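Local coordinates for uridylate-specific endoribonuclease nsp11 (Prrsv 16244b, PDB 5EYI), which probably acts as a uridylate-specific endoribonuclease, cutting the polyuridine ends made during viral RNA replication and so keeping host double-stranded RNA sensors from being activated, at residues G139-L153 and V167-T181. The protein carries 1 engineered substitution. Residues are numbered along the deposited sequence; the frame is centred on the assembly and turned at random.
Engineered in segment 167-181: Ala175 (natural residue Lys). With SO4 (sulfate ion), chain C.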
loop_
_atom_site.group_PDB
_atom_site.type_symbol
_atom_site.label_atom_id
_atom_site.label_comp_id
_atom_site.label_asym_id
_atom_site.label_seq_id
_atom_site.Cartn_x
_atom_site.Cartn_y
_atom_site.Cartn_z
ATOM N N GLY A 139 14.144 -19.341 -0.774
ATOM C CA GLY A 139 13.968 -20.547 0.032
ATOM C C GLY A 139 12.764 -21.341 -0.442
ATOM O O GLY A 139 12.695 -21.724 -1.614
ATOM N N THR A 140 11.817 -21.570 0.472
ATOM C CA THR A 140 10.544 -22.236 0.166
ATOM C C THR A 140 9.392 -21.249 -0.118
ATOM O O THR A 140 8.221 -21.643 -0.149
ATOM C CB THR A 140 10.114 -23.183 1.313
ATOM O OG1 THR A 140 9.942 -22.444 2.527
ATOM C CG2 THR A 140 11.145 -24.286 1.513
ATOM N N THR A 141 9.716 -19.979 -0.347
ATOM C CA THR A 141 8.688 -18.971 -0.526
ATOM C C THR A 141 8.798 -18.339 -1.903
ATOM O O THR A 141 9.875 -17.894 -2.305
ATOM C CB THR A 141 8.778 -17.917 0.577
ATOM O OG1 THR A 141 8.586 -18.574 1.836
ATOM C CG2 THR A 141 7.697 -16.834 0.403
ATOM N N VAL A 142 7.683 -18.328 -2.634
ATOM C CA VAL A 142 7.618 -17.565 -3.879
ATOM C C VAL A 142 6.985 -16.226 -3.532
ATOM O O VAL A 142 5.986 -16.165 -2.808
ATOM C CB VAL A 142 6.952 -18.293 -5.091
ATOM C CG1 VAL A 142 5.955 -19.348 -4.678
ATOM C CG2 VAL A 142 6.309 -17.306 -6.068
ATOM N N GLY A 143 7.613 -15.163 -4.025
ATOM C CA GLY A 143 7.137 -13.801 -3.845
ATOM C C GLY A 143 6.737 -13.207 -5.181
ATOM O O GLY A 143 7.263 -13.591 -6.228
ATOM N N GLY A 144 5.766 -12.306 -5.131
ATOM C CA GLY A 144 5.489 -11.383 -6.216
ATOM C C GLY A 144 5.038 -11.909 -7.575
ATOM O O GLY A 144 5.575 -11.526 -8.611
ATOM N N CYS A 145 4.017 -12.737 -7.588
ATOM C CA CYS A 145 3.458 -13.219 -8.843
ATOM C C CYS A 145 2.087 -12.614 -9.014
ATOM O O CYS A 145 1.082 -13.320 -9.009
ATOM C CB CYS A 145 3.389 -14.734 -8.803
ATOM S SG CYS A 145 5.031 -15.425 -8.679
ATOM N N HIS A 146 2.048 -11.295 -9.161
ATOM C CA HIS A 146 0.784 -10.567 -9.108
ATOM C C HIS A 146 0.206 -10.181 -10.469
ATOM O O HIS A 146 -0.747 -9.413 -10.535
ATOM C CB HIS A 146 0.939 -9.353 -8.204
ATOM C CG HIS A 146 1.233 -9.704 -6.777
ATOM N ND1 HIS A 146 2.449 -9.446 -6.190
ATOM C CD2 HIS A 146 0.473 -10.284 -5.818
ATOM C CE1 HIS A 146 2.425 -9.845 -4.932
ATOM N NE2 HIS A 146 1.239 -10.362 -4.682
ATOM N N HIS A 147 0.739 -10.745 -11.549
ATOM C CA HIS A 147 0.249 -10.434 -12.880
ATOM C C HIS A 147 0.029 -11.701 -13.696
ATOM O O HIS A 147 0.654 -12.729 -13.451
ATOM C CB HIS A 147 1.207 -9.486 -13.605
ATOM C CG HIS A 147 0.564 -8.729 -14.721
ATOM N ND1 HIS A 147 0.927 -8.886 -16.038
ATOM C CD2 HIS A 147 -0.447 -7.829 -14.716
ATOM C CE1 HIS A 147 0.180 -8.108 -16.801
ATOM N NE2 HIS A 147 -0.666 -7.456 -16.023
ATOM N N VAL A 148 -0.870 -11.599 -14.669
ATOM C CA VAL A 148 -1.202 -12.701 -15.561
ATOM C C VAL A 148 0.006 -13.181 -16.378
ATOM O O VAL A 148 0.010 -14.307 -16.868
ATOM C CB VAL A 148 -2.356 -12.305 -16.513
ATOM C CG1 VAL A 148 -1.875 -11.321 -17.576
ATOM C CG2 VAL A 148 -2.995 -13.541 -17.139
ATOM N N THR A 149 1.003 -12.315 -16.520
ATOM C CA THR A 149 2.265 -12.629 -17.178
ATOM C C THR A 149 3.348 -13.190 -16.223
ATOM O O THR A 149 4.442 -13.546 -16.681
ATOM C CB THR A 149 2.824 -11.369 -17.888
ATOM O OG1 THR A 149 3.054 -10.320 -16.934
ATOM C CG2 THR A 149 1.845 -10.868 -18.950
ATOM N N SER A 150 3.049 -13.294 -14.925
ATOM C CA SER A 150 4.046 -13.703 -13.931
ATOM C C SER A 150 4.428 -15.176 -14.039
ATOM O O SER A 150 3.757 -15.979 -14.690
ATOM C CB SER A 150 3.561 -13.421 -12.502
ATOM O OG SER A 150 3.269 -12.049 -12.308
ATOM N N ARG A 151 5.522 -15.516 -13.378
ATOM C CA ARG A 151 5.932 -16.910 -13.234
ATOM C C ARG A 151 5.097 -17.630 -12.184
ATOM O O ARG A 151 4.337 -17.005 -11.429
ATOM C CB ARG A 151 7.391 -16.983 -12.838
ATOM C CG ARG A 151 8.329 -16.550 -13.935
ATOM C CD ARG A 151 9.733 -16.422 -13.382
ATOM N NE ARG A 151 10.706 -16.072 -14.410
ATOM C CZ ARG A 151 11.873 -15.457 -14.181
ATOM N NH1 ARG A 151 12.243 -15.107 -12.950
ATOM N NH2 ARG A 151 12.677 -15.172 -15.207
ATOM N N TYR A 152 5.242 -18.956 -12.177
ATOM C CA TYR A 152 4.735 -19.832 -11.118
ATOM C C TYR A 152 3.192 -19.918 -11.018
ATOM O O TYR A 152 2.658 -20.405 -10.015
ATOM C CB TYR A 152 5.374 -19.429 -9.775
ATOM C CG TYR A 152 6.879 -19.232 -9.876
ATOM C CD1 TYR A 152 7.692 -20.209 -10.452
ATOM C CD2 TYR A 152 7.489 -18.059 -9.421
ATOM C CE1 TYR A 152 9.062 -20.032 -10.561
ATOM C CE2 TYR A 152 8.862 -17.870 -9.532
ATOM C CZ TYR A 152 9.639 -18.859 -10.107
ATOM O OH TYR A 152 10.995 -18.694 -10.230
ATOM N N LEU A 153 2.484 -19.490 -12.060
ATOM C CA LEU A 153 1.028 -19.443 -12.017
ATOM C C LEU A 153 0.426 -20.803 -12.351
ATOM O O LEU A 153 1.026 -21.580 -13.095
ATOM C CB LEU A 153 0.481 -18.419 -13.000
ATOM C CG LEU A 153 0.924 -16.974 -12.807
ATOM C CD1 LEU A 153 0.166 -16.127 -13.811
ATOM C CD2 LEU A 153 0.706 -16.492 -11.376
ATOM N N VAL A 167 0.587 -20.188 -5.930
ATOM C CA VAL A 167 1.700 -20.139 -6.874
ATOM C C VAL A 167 2.766 -21.128 -6.446
ATOM O O VAL A 167 2.949 -21.354 -5.256
ATOM C CB VAL A 167 2.288 -18.708 -7.011
ATOM C CG1 VAL A 167 1.294 -17.804 -7.711
ATOM C CG2 VAL A 167 2.675 -18.110 -5.668
ATOM N N SER A 168 3.459 -21.707 -7.420
ATOM C CA SER A 168 4.394 -22.811 -7.174
ATOM C C SER A 168 5.632 -22.735 -8.066
ATOM O O SER A 168 5.529 -22.577 -9.297
ATOM C CB SER A 168 3.689 -24.162 -7.405
ATOM O OG SER A 168 4.599 -25.265 -7.418
ATOM N N SER A 169 6.797 -22.843 -7.431
ATOM C CA SER A 169 8.040 -23.179 -8.122
ATOM C C SER A 169 8.264 -24.668 -7.841
ATOM O O SER A 169 8.682 -25.020 -6.735
ATOM C CB SER A 169 9.200 -22.337 -7.586
ATOM O OG SER A 169 10.383 -22.661 -8.291
ATOM N N PRO A 170 7.929 -25.549 -8.806
ATOM C CA PRO A 170 7.882 -26.998 -8.542
ATOM C C PRO A 170 9.139 -27.553 -7.892
ATOM O O PRO A 170 10.245 -27.252 -8.336
ATOM C CB PRO A 170 7.706 -27.606 -9.938
ATOM C CG PRO A 170 7.012 -26.554 -10.710
ATOM C CD PRO A 170 7.589 -25.261 -10.213
ATOM N N GLY A 171 8.957 -28.319 -6.823
ATOM C CA GLY A 171 10.070 -28.908 -6.091
ATOM C C GLY A 171 10.890 -27.961 -5.234
ATOM O O GLY A 171 11.893 -28.390 -4.661
ATOM N N LYS A 172 10.476 -26.693 -5.126
ATOM C CA LYS A 172 11.276 -25.654 -4.457
ATOM C C LYS A 172 10.450 -24.817 -3.494
ATOM O O LYS A 172 10.733 -24.801 -2.303
ATOM C CB LYS A 172 11.954 -24.741 -5.488
ATOM C CG LYS A 172 12.767 -25.509 -6.504
ATOM C CD LYS A 172 13.616 -24.615 -7.388
ATOM C CE LYS A 172 14.229 -25.444 -8.515
ATOM N NZ LYS A 172 15.359 -24.761 -9.203
ATOM N N ALA A 173 9.435 -24.125 -4.008
ATOM C CA ALA A 173 8.753 -23.083 -3.236
ATOM C C ALA A 173 7.267 -22.958 -3.580
ATOM O O ALA A 173 6.818 -23.441 -4.613
ATOM C CB ALA A 173 9.456 -21.750 -3.465
ATOM N N ALA A 174 6.538 -22.280 -2.706
ATOM C CA ALA A 174 5.105 -22.058 -2.864
ATOM C C ALA A 174 4.640 -20.818 -2.114
ATOM O O ALA A 174 5.329 -20.316 -1.229
ATOM C CB ALA A 174 4.339 -23.278 -2.371
ATOM N N ALA A 175 3.482 -20.305 -2.507
ATOM C CA ALA A 175 2.733 -19.334 -1.702
ATOM C C ALA A 175 1.248 -19.634 -1.889
ATOM O O ALA A 175 0.764 -19.647 -3.020
ATOM C CB ALA A 175 3.059 -17.902 -2.110
ATOM N N ALA A 176 0.547 -19.858 -0.776
ATOM C CA ALA A 176 -0.836 -20.359 -0.786
ATOM C C ALA A 176 -1.838 -19.409 -1.425
ATOM O O ALA A 176 -2.726 -19.840 -2.158
ATOM C CB ALA A 176 -1.286 -20.693 0.633
ATOM N N LEU A 177 -1.699 -18.120 -1.130
ATOM C CA LEU A 177 -2.654 -17.124 -1.582
ATOM C C LEU A 177 -1.918 -15.890 -2.061
ATOM O O LEU A 177 -1.126 -15.314 -1.328
ATOM C CB LEU A 177 -3.625 -16.757 -0.454
ATOM C CG LEU A 177 -4.523 -17.876 0.091
ATOM C CD1 LEU A 177 -5.262 -17.428 1.349
ATOM C CD2 LEU A 177 -5.524 -18.355 -0.956
ATOM N N CYS A 178 -2.172 -15.503 -3.306
ATOM C CA CYS A 178 -1.626 -14.275 -3.838
ATOM C C CYS A 178 -2.575 -13.685 -4.891
ATOM O O CYS A 178 -3.215 -14.413 -5.650
ATOM C CB CYS A 178 -0.188 -14.510 -4.327
ATOM S SG CYS A 178 0.124 -14.463 -6.092
ATOM N N THR A 179 -2.695 -12.359 -4.880
ATOM C CA THR A 179 -3.649 -11.659 -5.722
ATOM C C THR A 179 -3.038 -11.406 -7.078
ATOM O O THR A 179 -1.837 -11.206 -7.198
ATOM C CB THR A 179 -4.097 -10.317 -5.122
ATOM O OG1 THR A 179 -2.958 -9.506 -4.838
ATOM C CG2 THR A 179 -4.904 -10.536 -3.854
ATOM N N LEU A 180 -3.883 -11.383 -8.093
ATOM C CA LEU A 180 -3.422 -11.303 -9.463
ATOM C C LEU A 180 -4.416 -10.518 -10.296
ATOM O O LEU A 180 -5.624 -10.650 -10.092
ATOM C CB LEU A 180 -3.278 -12.727 -9.990
ATOM C CG LEU A 180 -2.815 -12.974 -11.419
ATOM C CD1 LEU A 180 -2.062 -14.304 -11.456
ATOM C CD2 LEU A 180 -3.969 -12.957 -12.418
ATOM N N THR A 181 -3.907 -9.701 -11.219
ATOM C CA THR A 181 -4.739 -9.038 -12.229
ATOM C C THR A 181 -4.107 -9.214 -13.601
ATOM O O THR A 181 -2.985 -9.700 -13.707
ATOM C CB THR A 181 -4.908 -7.528 -11.954
ATOM O OG1 THR A 181 -3.697 -6.828 -12.260
ATOM C CG2 THR A 181 -5.278 -7.281 -10.507
HETATM S S SO4 C . 10.583 -16.897 -17.739
HETATM O O1 SO4 C . 10.143 -17.237 -19.105
HETATM O O2 SO4 C . 11.702 -17.767 -17.313
HETATM O O3 SO4 C . 9.396 -17.105 -16.879
HETATM O O4 SO4 C . 11.081 -15.506 -17.581
HETATM O O HOH W 1 -1.910 -7.056 -10.276
HETATM O O HOH W 2 12.500 -20.853 -9.946
#
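Tyr152 lies against the strand 167-169 of a β-hairpin in the NendoU domain. Its CB meets Ser168 O at 3.2 Å and is also near the CB of Val167. CG and CD1 continue past the same carbonyl, and CE1 comes within 3.8 Å of Ser169 CB, an off-centre CH-π contact. With CG beside the backbone N (chi1 -47°), the ring runs along the strand, and a water joins its OH to Ser169 OG. Arg151 CB sits over the ring centre on one face. The same residue is also bonded through its backbone: Ser168 N donates to Tyr152 O at 3.0 Å.

Val142 crosses Val167, its CG1 3.6 Å from Val167 CG2, and reaches the CB of the engineered Ala175, a lysine in the natural sequence and predicted to be catalytic. Here the backbones meet through Ala174 N and Thr140 O, 3.1 Å apart. A classic bulge at Lys172 and Ala173 opposite Ser169 distorts the hairpin. Farther along, Leu153 CD2 and Leu180 CD1 touch tip to tip at 3.5 Å, and Thr181 N donates to His146 O at 3.2 Å.

His146, a predicted active-site residue near His131, has its NE2 hydrogen-bonded to Glu195 of the second subunit, which also accepts from Thr179 N. The loop 144-153 lies between the hairpin 163-180 and strand 136-138, whose Val137 touches Tyr152, Ser169 and Ala173, while helix 109-112 packs on Val148 and Leu180 and strand 219-223 borders Thr179 and Thr181.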